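S-adenosyl-L-methionine-dependent 2-deoxy-scyllo-inosamine dehydrogenase (PDB 4M7S) catalyses the radical S-adenosylmethionine-dependent two-electron oxidation of 2-deoxy-scyllo-inosamine to amino-dideoxy-scyllo-inosose in butirosin biosynthesis, using two [4Fe-4S] clusters. Local coordinates at residues Leu44-Ser49 with Thr79-Arg84. Residues are numbered along the deposited sequence; the frame is centred on the assembly and turned at random.
Sequences LMEQLS and TEYIPR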
ATOM      1  N   LEU A  44      -6.760  -1.329  13.115  1.00 21.38           N
ATOM      2  CA  LEU A  44      -6.544  -1.980  11.820  1.00 20.04           C
ATOM      3  C   LEU A  44      -6.093  -3.433  12.000  1.00 22.56           C
ATOM      4  O   LEU A  44      -6.554  -4.331  11.287  1.00 22.30           O
ATOM      5  CB  LEU A  44      -5.508  -1.228  10.981  1.00 14.89           C
ATOM      6  CG  LEU A  44      -5.222  -1.885   9.622  1.00 23.88           C
ATOM      7  CD1 LEU A  44      -6.489  -1.954   8.743  1.00 21.00           C
ATOM      8  CD2 LEU A  44      -4.110  -1.164   8.884  1.00 20.62           C
HETATM    9  N   MSE A  45      -5.176  -3.658  12.941  1.00 21.76           N
HETATM   10  CA  MSE A  45      -4.733  -5.017  13.255  1.00 24.36           C
HETATM   11  C   MSE A  45      -5.914  -5.895  13.688  1.00 21.53           C
HETATM   12  O   MSE A  45      -6.019  -7.052  13.284  1.00 24.14           O
HETATM   13  CB  MSE A  45      -3.649  -5.004  14.352  1.00 23.11           C
HETATM   14  CG  MSE A  45      -2.283  -4.451  13.899  1.00 24.76           C
HETATM   15 SE   MSE A  45      -1.537  -5.439  12.375  1.00 43.03          SE
HETATM   16  CE  MSE A  45      -2.020  -4.185  10.976  1.00 24.24           C
ATOM     17  N   GLU A  46      -6.792  -5.337  14.516  1.00 20.05           N
ATOM     18  CA  GLU A  46      -7.943  -6.070  15.025  1.00 24.38           C
ATOM     19  C   GLU A  46      -8.897  -6.432  13.905  1.00 24.73           C
ATOM     20  O   GLU A  46      -9.514  -7.498  13.925  1.00 25.46           O
ATOM     21  CB  GLU A  46      -8.684  -5.233  16.069  1.00 27.10           C
ATOM     22  CG  GLU A  46      -7.902  -5.003  17.352  1.00 33.11           C
ATOM     23  CD  GLU A  46      -8.584  -3.997  18.254  1.00 42.07           C
ATOM     24  OE1 GLU A  46      -9.423  -3.215  17.742  1.00 43.72           O
ATOM     25  OE2 GLU A  46      -8.286  -3.989  19.469  1.00 47.41           O
ATOM     26  N   GLN A  47      -9.047  -5.526  12.945  1.00 22.78           N
ATOM     27  CA  GLN A  47      -9.951  -5.765  11.825  1.00 24.16           C
ATOM     28  C   GLN A  47      -9.359  -6.807  10.896  1.00 23.61           C
ATOM     29  O   GLN A  47     -10.062  -7.717  10.447  1.00 22.92           O
ATOM     30  CB  GLN A  47     -10.228  -4.467  11.058  1.00 22.49           C
ATOM     31  CG  GLN A  47     -10.940  -3.420  11.903  1.00 24.20           C
ATOM     32  CD  GLN A  47     -11.104  -2.112  11.161  1.00 27.60           C
ATOM     33  OE1 GLN A  47     -10.925  -2.052   9.936  1.00 23.93           O
ATOM     34  NE2 GLN A  47     -11.430  -1.054  11.895  1.00 30.48           N
ATOM     35  N   LEU A  48      -8.063  -6.677  10.623  1.00 18.96           N
ATOM     36  CA  LEU A  48      -7.382  -7.622   9.746  1.00 22.00           C
ATOM     37  C   LEU A  48      -7.336  -8.982  10.421  1.00 23.39           C
ATOM     38  O   LEU A  48      -7.442 -10.029   9.768  1.00 21.13           O
ATOM     39  CB  LEU A  48      -5.974  -7.125   9.370  1.00 18.62           C
ATOM     40  CG  LEU A  48      -5.876  -5.939   8.407  1.00 16.69           C
ATOM     41  CD1 LEU A  48      -4.398  -5.604   8.096  1.00 16.20           C
ATOM     42  CD2 LEU A  48      -6.651  -6.224   7.103  1.00 18.33           C
ATOM     43  N   SER A  49      -7.212  -8.972  11.745  1.00 24.61           N
ATOM     44  CA  SER A  49      -7.232 -10.226  12.494  1.00 24.71           C
ATOM     45  C   SER A  49      -8.591 -10.916  12.419  1.00 26.63           C
ATOM     46  O   SER A  49      -8.663 -12.140  12.328  1.00 27.60           O
ATOM     47  CB  SER A  49      -6.845 -10.000  13.960  1.00 24.08           C
ATOM     48  OG  SER A  49      -6.634 -11.237  14.589  1.00 31.03           O
ATOM     49  N   THR A  79       2.703  -9.811  13.495  1.00 27.96           N
ATOM     50  CA  THR A  79       2.997 -11.201  13.828  1.00 28.32           C
ATOM     51  C   THR A  79       2.019 -11.747  14.882  1.00 33.36           C
ATOM     52  O   THR A  79       1.738 -12.954  14.933  1.00 36.24           O
ATOM     53  CB  THR A  79       4.468 -11.346  14.316  1.00 36.19           C
ATOM     54  OG1 THR A  79       5.361 -10.912  13.280  1.00 36.52           O
ATOM     55  CG2 THR A  79       4.791 -12.773  14.673  1.00 36.54           C
ATOM     56  N   GLU A  80       1.495 -10.854  15.719  1.00 33.92           N
ATOM     57  CA  GLU A  80       0.565 -11.258  16.781  1.00 38.83           C
ATOM     58  C   GLU A  80      -0.854 -11.366  16.252  1.00 36.25           C
ATOM     59  O   GLU A  80      -1.570 -12.322  16.553  1.00 38.90           O
ATOM     60  CB  GLU A  80       0.586 -10.245  17.929  1.00 44.98           C
ATOM     61  CG  GLU A  80       1.355 -10.688  19.156  1.00 55.50           C
ATOM     62  CD  GLU A  80       0.541 -11.592  20.062  1.00 63.75           C
ATOM     63  OE1 GLU A  80       1.056 -12.663  20.446  1.00 66.42           O
ATOM     64  OE2 GLU A  80      -0.608 -11.227  20.398  1.00 67.51           O
ATOM     65  N   TYR A  81      -1.254 -10.369  15.468  1.00 27.49           N
ATOM     66  CA  TYR A  81      -2.625 -10.266  14.985  1.00 27.80           C
ATOM     67  C   TYR A  81      -2.869 -11.048  13.697  1.00 28.16           C
ATOM     68  O   TYR A  81      -3.909 -11.691  13.543  1.00 29.80           O
ATOM     69  CB  TYR A  81      -3.017  -8.795  14.787  1.00 24.69           C
ATOM     70  CG  TYR A  81      -3.405  -8.088  16.071  1.00 25.48           C
ATOM     71  CD1 TYR A  81      -4.699  -8.172  16.564  1.00 26.66           C
ATOM     72  CD2 TYR A  81      -2.470  -7.355  16.798  1.00 29.60           C
ATOM     73  CE1 TYR A  81      -5.064  -7.530  17.730  1.00 30.59           C
ATOM     74  CE2 TYR A  81      -2.818  -6.718  17.972  1.00 31.76           C
ATOM     75  CZ  TYR A  81      -4.118  -6.804  18.431  1.00 32.29           C
ATOM     76  OH  TYR A  81      -4.468  -6.166  19.599  1.00 34.86           O
ATOM     77  N   ILE A  82      -1.916 -10.984  12.773  1.00 27.61           N
ATOM     78  CA  ILE A  82      -2.071 -11.623  11.467  1.00 28.17           C
ATOM     79  C   ILE A  82      -0.830 -12.445  11.074  1.00 29.23           C
ATOM     80  O   ILE A  82      -0.149 -12.132  10.098  1.00 30.88           O
ATOM     81  CB  ILE A  82      -2.420 -10.576  10.376  1.00 27.33           C
ATOM     82  CG1 ILE A  82      -1.431  -9.409  10.400  1.00 25.79           C
ATOM     83  CG2 ILE A  82      -3.829 -10.024  10.592  1.00 23.03           C
ATOM     84  CD1 ILE A  82      -1.677  -8.365   9.290  1.00 27.53           C
ATOM     85  N   PRO A  83      -0.538 -13.512  11.840  1.00 29.95           N
ATOM     86  CA  PRO A  83       0.703 -14.266  11.630  1.00 33.26           C
ATOM     87  C   PRO A  83       0.761 -14.993  10.277  1.00 35.61           C
ATOM     88  O   PRO A  83       1.856 -15.358   9.843  1.00 38.18           O
ATOM     89  CB  PRO A  83       0.705 -15.276  12.791  1.00 35.65           C
ATOM     90  CG  PRO A  83      -0.728 -15.424  13.179  1.00 37.81           C
ATOM     91  CD  PRO A  83      -1.357 -14.077  12.928  1.00 33.26           C
ATOM     92  N   ARG A  84      -0.386 -15.200   9.630  1.00 34.12           N
ATOM     93  CA  ARG A  84      -0.409 -15.766   8.275  1.00 35.74           C
ATOM     94  C   ARG A  84      -0.030 -14.735   7.199  1.00 30.74           C
ATOM     95  O   ARG A  84       0.365 -15.104   6.095  1.00 35.24           O
ATOM     96  CB  ARG A  84      -1.790 -16.327   7.927  1.00 38.69           C
ATOM     97  CG  ARG A  84      -2.339 -17.372   8.872  1.00 47.81           C
ATOM     98  CD  ARG A  84      -3.732 -17.821   8.411  1.00 52.89           C
ATOM     99  NE  ARG A  84      -3.686 -18.537   7.134  1.00 58.89           N
ATOM    100  CZ  ARG A  84      -4.621 -18.465   6.188  1.00 60.73           C
ATOM    101  NH1 ARG A  84      -5.692 -17.694   6.354  1.00 58.48           N
ATOM    102  NH2 ARG A  84      -4.477 -19.159   5.066  1.00 63.11           N
TER
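Met45 (selenomethionine here), Leu48 and Ser49 on helix 38-50 pack against Tyr81, the last residue of helix 71-81, and Ile82 just after it, a mostly apolar contact between successive helices of the radical SAM alpha/beta fold. Strand 56-58 runs between the two helices in sequence, and the contact lies away from both iron-sulfur clusters. Met45 CB sits over one face of the Tyr81 ring in a CH-pi contact, 3.8 Å from the ring centroid and displaced toward the CG-CD2 side, while Ser49 CB meets the edge in the ring plane, 3.8 Å from Tyr81 CD1. Glu46 runs alongside the ring in the same direction and touches Tyr81 CE1 through CG at 3.8 Å; its carboxylate pairs with Lys42. Deeper in, Ile82, the first residue to leave helical geometry, puts CG2 3.8 Å from Leu48 CB. Met45, Leu48 and Ile82 also touch Ile57 of strand 56-58, so the contact packs onto the central sheet. One polar bond crosses: a chi1 of -169° swings Ser49 OG away from its backbone N. Ser49 OG donates to Tyr81 O at 3.0 Å. The C=O...OG angle is 131°, with OG tilted 23° from the carbonyl plane.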